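Local structure of LYND (Lyngbya aestuarii, 4V1T) at residues B[319-323]-B[719-723]; B[328-333]-B[537-542]; B[354-358]-B[724-728]; B[508-514]-B[524-529]; B[601-606]-B[689-693]. The protein probably uses ATP and magnesium, as other YcaO cyclodehydratases do, to turn cysteine residues of a precursor peptide into thiazoline rings. One frame throughout, in Å; residues are numbered along the deposited sequence.

Interaction 1 (B[319-323]-B[719-723]); sequences ILQHR and DQTRP
R323 of helix 319-324 drives its guanidinium into an Asx turn that D719 opens at the end of strand 716-719, a compact example of an arginine reading a turn through its backbone carbonyls. Two nitrogens grip a single atom end-on: NH1 of R323 lies 2.8 Å from T721 O and NH2 lies 2.9 Å from the same oxygen, which sits almost in the guanidinium plane. NH2 of R323 adds a weak bond to D719 O at 3.0 Å. The D719 carboxylate is stacked on the group, its plane only 20° from that of the guanidinium and OD2 over the centre of one face, so this salt bridge (R323 NH2 to D719 OD2, 3.3 Å) works through charge alone. L320 CD2 covers the other face, toward the rim. R323 runs straight out from the helix until chi3, at 83°, swings the guanidinium flat against the acid.

The turn itself is fixed by D719 OD1, which accepts from T721 N, above the carboxylate plane, and from T721 OG1 through its syn lone pair; OG1 is also bonded to V729 N of the next strand. R722 starts away from the helix, but its end turns back, so that R722 NH1 passes 3.8 Å from L320 CD1 while it forms a salt bridge with E436. At the outer margin I319 CG2 meets P723 CG at 4.4 Å.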
# COMPACT_ATOMS: atom_id res chain seq x y z
N ILE B 319 22.96 21.68 15.34
CA ILE B 319 22.06 22.33 14.40
C ILE B 319 20.89 22.99 15.12
O ILE B 319 20.67 24.20 14.99
CB ILE B 319 21.53 21.34 13.34
CG1 ILE B 319 22.61 21.09 12.28
CG2 ILE B 319 20.25 21.87 12.68
CD1 ILE B 319 22.21 20.14 11.16
N LEU B 320 20.16 22.19 15.89
CA LEU B 320 18.97 22.67 16.59
C LEU B 320 19.29 23.74 17.63
O LEU B 320 18.50 24.65 17.86
CB LEU B 320 18.25 21.50 17.25
CG LEU B 320 17.65 20.54 16.22
CD1 LEU B 320 17.66 19.12 16.76
CD2 LEU B 320 16.24 20.96 15.86
N GLN B 321 20.46 23.63 18.25
CA GLN B 321 20.95 24.67 19.16
C GLN B 321 21.06 25.98 18.40
O GLN B 321 20.57 27.01 18.87
CB GLN B 321 22.32 24.28 19.74
CG GLN B 321 23.01 25.37 20.56
CD GLN B 321 22.30 25.65 21.87
OE1 GLN B 321 21.60 24.80 22.42
NE2 GLN B 321 22.48 26.86 22.39
N HIS B 322 21.68 25.94 17.23
CA HIS B 322 21.88 27.13 16.41
C HIS B 322 20.55 27.66 15.87
O HIS B 322 20.29 28.86 15.92
CB HIS B 322 22.84 26.83 15.25
CG HIS B 322 23.07 27.98 14.34
ND1 HIS B 322 23.66 29.16 14.75
CD2 HIS B 322 22.78 28.14 13.02
CE1 HIS B 322 23.74 29.99 13.73
NE2 HIS B 322 23.21 29.40 12.67
N ARG B 323 19.72 26.76 15.38
CA ARG B 323 18.44 27.14 14.77
C ARG B 323 17.46 27.76 15.76
O ARG B 323 16.66 28.63 15.40
CB ARG B 323 17.80 25.93 14.12
CG ARG B 323 16.53 26.24 13.34
CD ARG B 323 15.86 24.97 12.86
NE ARG B 323 15.04 24.37 13.90
CZ ARG B 323 14.55 23.13 13.85
NH1 ARG B 323 14.80 22.35 12.82
NH2 ARG B 323 13.81 22.68 14.85
N ASP B 719 9.90 25.59 17.36
CA ASP B 719 10.03 24.67 16.26
C ASP B 719 10.72 23.39 16.72
O ASP B 719 11.90 23.40 17.07
CB ASP B 719 10.80 25.32 15.10
CG ASP B 719 10.90 24.41 13.87
OD1 ASP B 719 10.07 23.47 13.75
OD2 ASP B 719 11.81 24.62 13.04
N GLN B 720 9.98 22.29 16.72
CA GLN B 720 10.50 20.99 17.12
C GLN B 720 10.90 20.14 15.91
O GLN B 720 11.20 18.95 16.06
CB GLN B 720 9.45 20.24 17.94
CG GLN B 720 9.02 20.95 19.22
CD GLN B 720 7.94 20.20 19.96
OE1 GLN B 720 7.06 19.58 19.35
NE2 GLN B 720 7.99 20.25 21.29
N THR B 721 10.89 20.73 14.73
CA THR B 721 11.18 19.99 13.50
C THR B 721 12.57 19.36 13.55
O THR B 721 13.58 20.05 13.77
CB THR B 721 11.10 20.92 12.27
OG1 THR B 721 9.80 21.51 12.21
CG2 THR B 721 11.37 20.14 10.99
N ARG B 722 12.62 18.05 13.33
CA ARG B 722 13.89 17.33 13.28
C ARG B 722 14.28 17.14 11.82
O ARG B 722 13.47 16.66 11.04
CB ARG B 722 13.76 15.99 13.99
CG ARG B 722 13.07 16.06 15.35
CD ARG B 722 13.98 16.66 16.42
NE ARG B 722 13.25 16.92 17.67
CZ ARG B 722 13.84 17.17 18.84
NH1 ARG B 722 15.17 17.19 18.95
NH2 ARG B 722 13.10 17.40 19.91
N PRO B 723 15.52 17.54 11.44
CA PRO B 723 15.89 17.48 10.02
C PRO B 723 15.85 16.08 9.41
O PRO B 723 15.60 15.95 8.22
CB PRO B 723 17.34 17.99 10.01
CG PRO B 723 17.49 18.75 11.27
CD PRO B 723 16.61 18.07 12.27

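Interaction 2 (B[328-333]-B[537-542]); sequences LKLESR and TLEEAI
L330 and E539 bring their CA atoms within 6.8 Å of each other where the irregular 328-333 loop passes the first turn of helix 538-561. That turn is N-capped by T537, whose OG1 accepts from E540 N, and beside the cap E331, R333 and E539 form a salt-bridge network. The E539 carboxylate serves the loop with both oxygens. E539 OE1 receives E331 N at 3.3 Å in a nearly straight bond (168°), while E539 OE2 receives R333 NE at 3.0 Å, equally straight at 166°. Both donors come from above the carboxylate plane, but OE2 lies close to the plane of the guanidinium. A bend at chi2 (-65°) folds R333 back over the helix start and sets its CD 3.8 Å from T537 CG2. E331 OE2 stands over a guanidinium face, adding attraction by charge without a directed N-H. The start of the helix, with its partial positive charge, probably favours an ionised E539 as well.

Leucines close the other end: L330 CD2 approaches L538 CB, and two loop methyls converge on one helix methyl, I542 CD1, with L328 CD2 at 4.4 Å and L330 CD1 at 4.3 Å.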
# COMPACT_ATOMS: atom_id res chain seq x y z
N LEU B 328 12.35 33.36 13.09
CA LEU B 328 11.45 32.48 12.35
C LEU B 328 11.08 33.01 10.96
O LEU B 328 10.48 34.08 10.84
CB LEU B 328 10.17 32.26 13.15
CG LEU B 328 9.73 30.81 13.34
CD1 LEU B 328 10.73 30.04 14.18
CD2 LEU B 328 8.36 30.79 14.00
N LYS B 329 11.44 32.25 9.93
CA LYS B 329 11.10 32.60 8.55
C LYS B 329 9.69 32.14 8.19
O LYS B 329 9.50 30.99 7.80
CB LYS B 329 12.09 31.96 7.57
CG LYS B 329 13.53 32.42 7.71
CD LYS B 329 14.40 31.71 6.68
CE LYS B 329 15.86 32.14 6.77
NZ LYS B 329 16.70 31.40 5.78
N LEU B 330 8.72 33.04 8.32
CA LEU B 330 7.35 32.75 7.90
C LEU B 330 7.06 33.41 6.56
O LEU B 330 7.56 34.49 6.27
CB LEU B 330 6.34 33.20 8.95
CG LEU B 330 6.33 32.48 10.30
CD1 LEU B 330 4.93 32.53 10.91
CD2 LEU B 330 6.80 31.03 10.21
N GLU B 331 6.25 32.75 5.74
CA GLU B 331 5.99 33.20 4.38
C GLU B 331 4.66 32.66 3.88
O GLU B 331 4.08 31.76 4.49
CB GLU B 331 7.12 32.73 3.46
CG GLU B 331 7.40 31.24 3.53
CD GLU B 331 8.60 30.83 2.70
OE1 GLU B 331 9.74 30.95 3.20
OE2 GLU B 331 8.40 30.39 1.55
N SER B 332 4.19 33.21 2.77
CA SER B 332 2.91 32.85 2.18
C SER B 332 2.82 31.38 1.77
O SER B 332 3.64 30.89 0.99
CB SER B 332 2.64 33.74 0.95
OG SER B 332 1.53 33.26 0.22
N ARG B 333 1.82 30.70 2.30
CA ARG B 333 1.52 29.31 1.94
C ARG B 333 0.10 29.22 1.41
O ARG B 333 -0.85 29.16 2.18
CB ARG B 333 1.71 28.39 3.14
CG ARG B 333 3.13 28.33 3.67
CD ARG B 333 4.10 27.72 2.68
NE ARG B 333 5.46 27.63 3.21
CZ ARG B 333 6.53 27.32 2.49
NH1 ARG B 333 6.42 27.06 1.20
NH2 ARG B 333 7.72 27.27 3.07
N THR B 537 4.11 22.40 6.30
CA THR B 537 4.89 23.61 6.44
C THR B 537 4.83 24.07 7.89
O THR B 537 3.99 23.61 8.65
CB THR B 537 4.36 24.74 5.54
OG1 THR B 537 3.16 25.27 6.10
CG2 THR B 537 4.08 24.24 4.13
N LEU B 538 5.71 24.99 8.27
CA LEU B 538 5.71 25.56 9.61
C LEU B 538 4.41 26.26 9.90
O LEU B 538 3.83 26.09 10.96
CB LEU B 538 6.87 26.55 9.79
CG LEU B 538 8.23 26.01 10.22
CD1 LEU B 538 9.24 27.15 10.25
CD2 LEU B 538 8.15 25.31 11.57
N GLU B 539 3.95 27.07 8.95
CA GLU B 539 2.76 27.89 9.19
C GLU B 539 1.51 27.03 9.26
O GLU B 539 0.53 27.39 9.90
CB GLU B 539 2.61 29.00 8.12
CG GLU B 539 3.20 28.69 6.76
CD GLU B 539 4.70 28.91 6.68
OE1 GLU B 539 5.17 29.99 7.09
OE2 GLU B 539 5.42 28.00 6.22
N GLU B 540 1.56 25.87 8.60
CA GLU B 540 0.47 24.91 8.66
C GLU B 540 0.39 24.30 10.05
O GLU B 540 -0.68 24.15 10.63
CB GLU B 540 0.69 23.80 7.62
CG GLU B 540 -0.57 23.17 7.07
CD GLU B 540 -0.26 22.14 5.99
OE1 GLU B 540 -0.03 22.54 4.83
OE2 GLU B 540 -0.21 20.93 6.32
N ALA B 541 1.55 23.94 10.58
CA ALA B 541 1.64 23.35 11.90
C ALA B 541 1.28 24.35 13.00
O ALA B 541 0.62 23.99 13.97
CB ALA B 541 3.04 22.79 12.12
N ILE B 542 1.71 25.59 12.83
CA ILE B 542 1.40 26.65 13.79
C ILE B 542 -0.10 26.91 13.85
O ILE B 542 -0.66 27.06 14.93
CB ILE B 542 2.13 27.95 13.44
CG1 ILE B 542 3.63 27.79 13.67
CG2 ILE B 542 1.60 29.11 14.28
CD1 ILE B 542 4.47 28.94 13.15

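Interaction 3 (B[354-358]-B[724-728]); sequences KYQHL and DIGLN
Alongside the ADP pocket, Y355 of helix 348-355 lays its ring against L727, whose side chain comes within about 5 Å of the nucleotide. L727 CB stands over one ring face in a CH-pi contact, 4.0 Å from the Y355 centroid and 18° off the normal. With CG trans to its own backbone nitrogen (chi1 -174°), L727 also presents CD1 to the ring, 3.8 Å from Y355 CE2. K354 CG lies toward the rim of the opposite face.

Segment 724-728 belongs to the connection between strands 716-719 and 728-733, antiparallel neighbours in the sheet of the YcaO domain, and the tyrosine reads its backbone closely. Y355 CE1 is 3.4 Å from I725 O, which lies at the ring edge, and 3.3 Å from L727 N. Y355 OH also comes near that nitrogen, but at an angle too poor for a hydrogen bond. G726 fits this tight passage: a CB there would press against Y355 CE1 and against the carbonyl oxygen before it.

Farther along, L358 CD1 meets I725 CG2 at 4.1 Å, the two side chains crossing at about a right angle. V425 of helix 413-429 touches L358, I725 and L727 alike, while D724 turns to salt bridges with R210 and R308.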
# COMPACT_ATOMS: atom_id res chain seq x y z
N LYS B 354 5.38 11.09 0.99
CA LYS B 354 6.65 11.73 1.31
C LYS B 354 7.25 11.17 2.61
O LYS B 354 8.46 11.19 2.79
CB LYS B 354 6.46 13.24 1.43
CG LYS B 354 7.76 14.03 1.59
CD LYS B 354 7.53 15.52 1.38
CE LYS B 354 8.76 16.34 1.75
NZ LYS B 354 8.44 17.79 1.84
N TYR B 355 6.39 10.67 3.50
CA TYR B 355 6.85 10.26 4.82
C TYR B 355 6.49 8.81 5.18
O TYR B 355 6.62 8.40 6.33
CB TYR B 355 6.29 11.23 5.88
CG TYR B 355 6.74 12.66 5.67
CD1 TYR B 355 8.04 13.05 5.96
CD2 TYR B 355 5.87 13.62 5.17
CE1 TYR B 355 8.45 14.36 5.75
CE2 TYR B 355 6.28 14.92 4.95
CZ TYR B 355 7.57 15.29 5.25
OH TYR B 355 7.99 16.59 5.05
N GLN B 356 6.07 8.03 4.18
CA GLN B 356 5.80 6.60 4.36
C GLN B 356 6.99 5.88 4.97
O GLN B 356 6.82 5.00 5.81
CB GLN B 356 5.51 5.91 3.02
CG GLN B 356 4.29 6.39 2.30
CD GLN B 356 3.99 5.62 1.02
OE1 GLN B 356 2.84 5.51 0.60
NE2 GLN B 356 5.03 5.09 0.38
N HIS B 357 8.18 6.26 4.50
CA HIS B 357 9.43 5.60 4.91
C HIS B 357 9.68 5.68 6.41
O HIS B 357 10.46 4.90 6.96
CB HIS B 357 10.61 6.21 4.15
CG HIS B 357 10.78 7.68 4.37
ND1 HIS B 357 11.70 8.20 5.26
CD2 HIS B 357 10.13 8.74 3.84
CE1 HIS B 357 11.62 9.52 5.25
NE2 HIS B 357 10.68 9.87 4.39
N LEU B 358 9.03 6.63 7.08
CA LEU B 358 9.17 6.76 8.52
C LEU B 358 8.42 5.65 9.26
O LEU B 358 8.57 5.48 10.47
CB LEU B 358 8.66 8.13 8.97
CG LEU B 358 9.45 9.33 8.45
CD1 LEU B 358 8.81 10.61 8.97
CD2 LEU B 358 10.91 9.26 8.85
N ASP B 724 16.10 15.06 10.22
CA ASP B 724 16.04 13.67 9.76
C ASP B 724 14.59 13.19 9.60
O ASP B 724 14.34 12.12 9.03
CB ASP B 724 16.79 12.75 10.73
CG ASP B 724 16.24 12.82 12.15
OD1 ASP B 724 15.77 13.90 12.56
OD2 ASP B 724 16.31 11.80 12.86
N ILE B 725 13.64 13.97 10.10
CA ILE B 725 12.21 13.68 9.96
C ILE B 725 11.63 14.42 8.76
O ILE B 725 10.95 13.82 7.92
CB ILE B 725 11.43 14.09 11.22
CG1 ILE B 725 11.91 13.27 12.43
CG2 ILE B 725 9.93 13.93 11.02
CD1 ILE B 725 11.64 11.78 12.32
N GLY B 726 11.89 15.72 8.69
CA GLY B 726 11.45 16.55 7.57
C GLY B 726 10.12 17.22 7.84
O GLY B 726 10.01 18.44 7.74
N LEU B 727 9.12 16.43 8.18
CA LEU B 727 7.80 16.95 8.53
C LEU B 727 7.90 17.97 9.65
O LEU B 727 8.50 17.71 10.69
CB LEU B 727 6.87 15.81 8.97
CG LEU B 727 5.42 16.19 9.24
CD1 LEU B 727 4.70 16.57 7.94
CD2 LEU B 727 4.69 15.06 9.96
N ASN B 728 7.32 19.14 9.43
CA ASN B 728 7.38 20.21 10.41
C ASN B 728 6.55 19.89 11.63
O ASN B 728 5.41 19.47 11.51
CB ASN B 728 6.92 21.53 9.79
CG ASN B 728 7.84 22.00 8.68
OD1 ASN B 728 7.46 22.03 7.52
ND2 ASN B 728 9.06 22.38 9.05

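Interaction 4 (B[508-514]-B[524-529]); sequences PTALCYY and FARGDS
Y514 and F524 reach across this contact by different first torsions: Y514 sets CG opposite its carbonyl carbon (chi1 -62°), which swings the ring along residues 527-529, whereas F524 holds CG between its backbone N and carbonyl carbon (chi1 59°) and so meets P508. The elements joined are the short, weakly bonded helix 509-512 that follows strand 503-508 and the returning loop that leads to strand 532-535. No direct hydrogen bond links them; the case illustrates a seam sewn by water.

Water 1 donates to A510 O and Y513 O and accepts from G527 N. Water 2 donates to L511 O and accepts from D528 N, and water 3 donates to L511 O and D528 O, so the L511 carbonyl takes two waters. The D528 side chain forms a salt bridge with K731. G527 lies close under the helix end, where a CB would clash with Y513 O.

Methyl and ring contacts fill the far side. P508 CB touches the F524 ring at its edge, 3.7 Å from CE1, and A525 CB packs 4.0 Å from L511 CD2 and 4.3 Å from A510 CB.

G527 O lies at the edge of the Y514 ring, 3.5 Å from CD1, and Y514 CE1 is 3.5 Å from D528 O. An alanine in place of Y514 would probably open a gap beside these carbonyls and let the loop shift near S529, whose side chain lies about 6 Å from a bound magnesium ion. At the ring's tip Y514 OH comes close to S529 CB, at 3.0 Å.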
# COMPACT_ATOMS: atom_id res chain seq x y z
N PRO B 508 10.95 27.61 30.32
CA PRO B 508 11.77 26.48 30.77
C PRO B 508 11.72 25.32 29.76
O PRO B 508 10.66 25.03 29.22
CB PRO B 508 11.15 26.10 32.13
CG PRO B 508 9.84 26.80 32.20
CD PRO B 508 9.93 27.99 31.31
N THR B 509 12.86 24.70 29.51
CA THR B 509 12.97 23.60 28.57
C THR B 509 12.00 22.48 28.95
O THR B 509 11.51 21.76 28.08
CB THR B 509 14.41 23.06 28.52
OG1 THR B 509 15.32 24.14 28.23
CG2 THR B 509 14.57 22.01 27.45
N ALA B 510 11.72 22.36 30.24
CA ALA B 510 10.84 21.30 30.75
C ALA B 510 9.42 21.41 30.20
O ALA B 510 8.68 20.43 30.17
CB ALA B 510 10.83 21.32 32.27
N LEU B 511 9.03 22.62 29.80
CA LEU B 511 7.70 22.85 29.23
C LEU B 511 7.65 22.65 27.71
O LEU B 511 6.59 22.38 27.15
CB LEU B 511 7.22 24.27 29.55
CG LEU B 511 6.50 24.47 30.89
CD1 LEU B 511 6.14 25.94 31.03
CD2 LEU B 511 5.25 23.62 30.99
N CYS B 512 8.81 22.77 27.06
CA CYS B 512 8.88 22.82 25.61
C CYS B 512 9.01 21.44 24.95
O CYS B 512 8.73 21.30 23.77
CB CYS B 512 10.07 23.69 25.19
SG CYS B 512 9.94 25.41 25.73
N TYR B 513 9.45 20.44 25.70
CA TYR B 513 9.67 19.11 25.16
C TYR B 513 9.20 18.03 26.13
O TYR B 513 9.16 18.25 27.34
CB TYR B 513 11.14 18.91 24.84
CG TYR B 513 11.70 19.97 23.92
CD1 TYR B 513 11.52 19.89 22.54
CD2 TYR B 513 12.39 21.06 24.43
CE1 TYR B 513 12.02 20.86 21.69
CE2 TYR B 513 12.90 22.04 23.59
CZ TYR B 513 12.70 21.93 22.23
OH TYR B 513 13.20 22.89 21.39
N TYR B 514 8.86 16.87 25.58
CA TYR B 514 8.47 15.72 26.39
C TYR B 514 9.67 15.13 27.12
O TYR B 514 10.78 15.10 26.59
CB TYR B 514 7.84 14.61 25.52
CG TYR B 514 6.57 14.99 24.81
CD1 TYR B 514 5.53 15.61 25.49
CD2 TYR B 514 6.40 14.74 23.45
CE1 TYR B 514 4.36 15.96 24.85
CE2 TYR B 514 5.24 15.09 22.80
CZ TYR B 514 4.22 15.69 23.50
OH TYR B 514 3.06 16.03 22.85
N PHE B 524 9.18 20.84 38.47
CA PHE B 524 8.17 21.90 38.44
C PHE B 524 7.29 21.87 37.20
O PHE B 524 6.43 22.74 37.03
CB PHE B 524 8.84 23.27 38.55
CG PHE B 524 9.82 23.55 37.45
CD1 PHE B 524 9.39 24.03 36.22
CD2 PHE B 524 11.18 23.35 37.65
CE1 PHE B 524 10.30 24.28 35.21
CE2 PHE B 524 12.09 23.60 36.64
CZ PHE B 524 11.65 24.07 35.42
N ALA B 525 7.48 20.88 36.33
CA ALA B 525 6.67 20.76 35.13
C ALA B 525 6.86 19.43 34.44
O ALA B 525 7.90 18.80 34.57
CB ALA B 525 7.03 21.89 34.16
N ARG B 526 5.82 19.00 33.73
CA ARG B 526 5.88 17.91 32.76
C ARG B 526 5.39 18.44 31.42
O ARG B 526 4.28 18.97 31.33
CB ARG B 526 5.02 16.73 33.19
CG ARG B 526 5.63 15.85 34.25
CD ARG B 526 4.63 14.83 34.76
NE ARG B 526 5.16 14.09 35.90
CZ ARG B 526 4.49 13.17 36.59
NH1 ARG B 526 3.23 12.87 36.26
NH2 ARG B 526 5.06 12.56 37.62
N GLY B 527 6.22 18.31 30.38
CA GLY B 527 5.83 18.76 29.05
C GLY B 527 4.56 18.08 28.57
O GLY B 527 4.47 16.86 28.58
N ASP B 528 3.58 18.88 28.19
CA ASP B 528 2.30 18.34 27.72
C ASP B 528 2.19 18.49 26.20
O ASP B 528 3.05 19.09 25.55
CB ASP B 528 1.12 19.02 28.43
CG ASP B 528 1.08 20.53 28.23
OD1 ASP B 528 1.44 21.02 27.14
OD2 ASP B 528 0.65 21.23 29.17
N SER B 529 1.11 17.94 25.65
CA SER B 529 0.93 17.88 24.20
C SER B 529 0.07 19.03 23.67
O SER B 529 -0.15 19.13 22.47
CB SER B 529 0.30 16.54 23.81
OG SER B 529 -1.00 16.39 24.35
O HOH W 1 9.26 17.73 29.83
O HOH W 2 4.21 21.81 28.22
O HOH W 3 5.83 19.84 25.81

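Interaction 5 (B[601-606]-B[689-693]); sequences LGIPAF and YPKRW
Y689 sends its CB toward the 601-606 segment, and the ring passes first P604 and then F606. Y689 CD1 rests 3.7 Å from P604 CB. Y689 CE1, next along the same side, is 3.7 Å from F606 CZ, and Y689 CZ comes closer to that carbon, at 3.5 Å. At the tip, Y689 OH lies near the plane of the F606 ring, 3.2 Å from its CE1, and is hydrogen-bonded to D596 OD1. The two rings approach from opposite directions and form an offset edge-to-face pair: the F606 edge is directed at the Y689 face, with centroids 5.3 Å apart and planes at 60°. The pair is a worked example of how one tyrosine can offer an aromatic face and a polar tip at once. A leucine at Y689 would probably lose both, leaving the F606 edge without its aromatic face and D596 without the hydroxyl.

R692 makes the polar half of the contact. Bent at chi3 (-68°), it brings NH2 to L601 O at 2.8 Å, with the donor in the carbonyl plane and the oxygen near the guanidinium plane. G602 has a positive phi, and a CB there would press on R692 NH2.

All this sits at the entry to strand 605-612, the middle strand of a three-stranded antiparallel sheet. Helix 630-649 packs on P604, F606 and Y689, helix 697-710 touches L601 and R692 through I707, and helix 538-561 meets I603 through F546 and M547.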
# COMPACT_ATOMS: atom_id res chain seq x y z
N LEU B 601 -12.72 34.67 21.79
CA LEU B 601 -11.90 34.88 20.60
C LEU B 601 -12.74 34.82 19.33
O LEU B 601 -12.32 35.29 18.27
CB LEU B 601 -10.77 33.85 20.53
CG LEU B 601 -9.81 33.79 21.73
CD1 LEU B 601 -8.61 32.91 21.40
CD2 LEU B 601 -9.35 35.17 22.16
N GLY B 602 -13.93 34.23 19.44
CA GLY B 602 -14.87 34.19 18.33
C GLY B 602 -14.52 33.16 17.26
O GLY B 602 -15.17 33.10 16.21
N ILE B 603 -13.49 32.37 17.51
CA ILE B 603 -13.10 31.30 16.60
C ILE B 603 -13.97 30.08 16.90
O ILE B 603 -13.96 29.60 18.02
CB ILE B 603 -11.61 30.92 16.76
CG1 ILE B 603 -10.73 32.14 16.46
CG2 ILE B 603 -11.26 29.76 15.84
CD1 ILE B 603 -9.25 31.93 16.74
N PRO B 604 -14.71 29.59 15.90
CA PRO B 604 -15.66 28.52 16.23
C PRO B 604 -15.00 27.28 16.82
O PRO B 604 -14.02 26.76 16.31
CB PRO B 604 -16.33 28.20 14.89
CG PRO B 604 -15.57 28.93 13.85
CD PRO B 604 -14.78 30.01 14.49
N ALA B 605 -15.58 26.82 17.93
CA ALA B 605 -15.09 25.66 18.63
C ALA B 605 -16.31 24.86 19.06
O ALA B 605 -17.32 25.43 19.47
CB ALA B 605 -14.27 26.07 19.84
N PHE B 606 -16.21 23.54 18.96
CA PHE B 606 -17.35 22.69 19.22
C PHE B 606 -17.01 21.46 20.03
O PHE B 606 -15.86 21.01 20.06
CB PHE B 606 -17.99 22.28 17.90
CG PHE B 606 -18.47 23.43 17.08
CD1 PHE B 606 -19.76 23.92 17.24
CD2 PHE B 606 -17.64 24.03 16.15
CE1 PHE B 606 -20.21 24.98 16.48
CE2 PHE B 606 -18.09 25.10 15.39
CZ PHE B 606 -19.37 25.58 15.55
N TYR B 689 -21.61 32.26 12.61
CA TYR B 689 -20.15 32.23 12.62
C TYR B 689 -19.56 33.03 11.45
O TYR B 689 -19.52 32.54 10.32
CB TYR B 689 -19.66 30.79 12.58
CG TYR B 689 -20.24 29.95 13.69
CD1 TYR B 689 -19.66 29.92 14.96
CD2 TYR B 689 -21.38 29.19 13.48
CE1 TYR B 689 -20.21 29.15 15.97
CE2 TYR B 689 -21.93 28.42 14.48
CZ TYR B 689 -21.35 28.41 15.72
OH TYR B 689 -21.91 27.64 16.71
N PRO B 690 -19.13 34.27 11.71
CA PRO B 690 -18.52 35.09 10.65
C PRO B 690 -17.30 34.44 10.01
O PRO B 690 -16.50 33.81 10.68
CB PRO B 690 -18.12 36.37 11.39
CG PRO B 690 -19.08 36.45 12.53
CD PRO B 690 -19.35 35.03 12.95
N LYS B 691 -17.16 34.63 8.70
CA LYS B 691 -16.07 34.06 7.93
C LYS B 691 -14.81 34.92 8.08
O LYS B 691 -14.81 36.10 7.71
CB LYS B 691 -16.49 33.96 6.46
CG LYS B 691 -15.46 33.37 5.52
CD LYS B 691 -16.06 33.22 4.12
CE LYS B 691 -15.10 32.56 3.15
NZ LYS B 691 -15.72 32.41 1.80
N ARG B 692 -13.75 34.33 8.62
CA ARG B 692 -12.51 35.07 8.87
C ARG B 692 -11.24 34.33 8.41
O ARG B 692 -10.14 34.66 8.86
CB ARG B 692 -12.40 35.38 10.36
CG ARG B 692 -13.52 36.28 10.87
CD ARG B 692 -13.15 36.93 12.19
NE ARG B 692 -13.07 35.97 13.28
CZ ARG B 692 -12.70 36.28 14.52
NH1 ARG B 692 -12.37 37.53 14.84
NH2 ARG B 692 -12.65 35.33 15.46
N TRP B 693 -11.41 33.36 7.52
CA TRP B 693 -10.27 32.63 6.96
C TRP B 693 -10.07 33.02 5.50
O TRP B 693 -11.03 33.31 4.79
CB TRP B 693 -10.49 31.11 7.06
CG TRP B 693 -11.55 30.60 6.15
CD1 TRP B 693 -11.40 30.20 4.85
CD2 TRP B 693 -12.94 30.42 6.46
NE1 TRP B 693 -12.61 29.79 4.34
CE2 TRP B 693 -13.57 29.92 5.30
CE3 TRP B 693 -13.71 30.64 7.61
CZ2 TRP B 693 -14.93 29.63 5.26
CZ3 TRP B 693 -15.06 30.36 7.56
CH2 TRP B 693 -15.66 29.85 6.40

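How the interactions relate
Interactions 1 and 3 share one connection between strands 716-719 and 728-733, and its residues touch where T721 OG1 meets N728 CA. Their chemistry differs: interaction 1, partly buried, relies on an arginine and backbone carbonyls, whereas interaction 3, buried near the ADP, has no hydrogen bond across it. Interaction 2, also partly buried, packs L538 against D719 of interaction 1 and repeats the use of arginine with acid, here at a helix start. Interaction 4 reaches interaction 1 through Q720 and substitutes water for direct bonds. Interaction 5 stands apart, its nearest atoms about 10 Å from interaction 2; it is buried, and joins an aromatic pair to one arginine-carbonyl bond; helix 538-561 borders both.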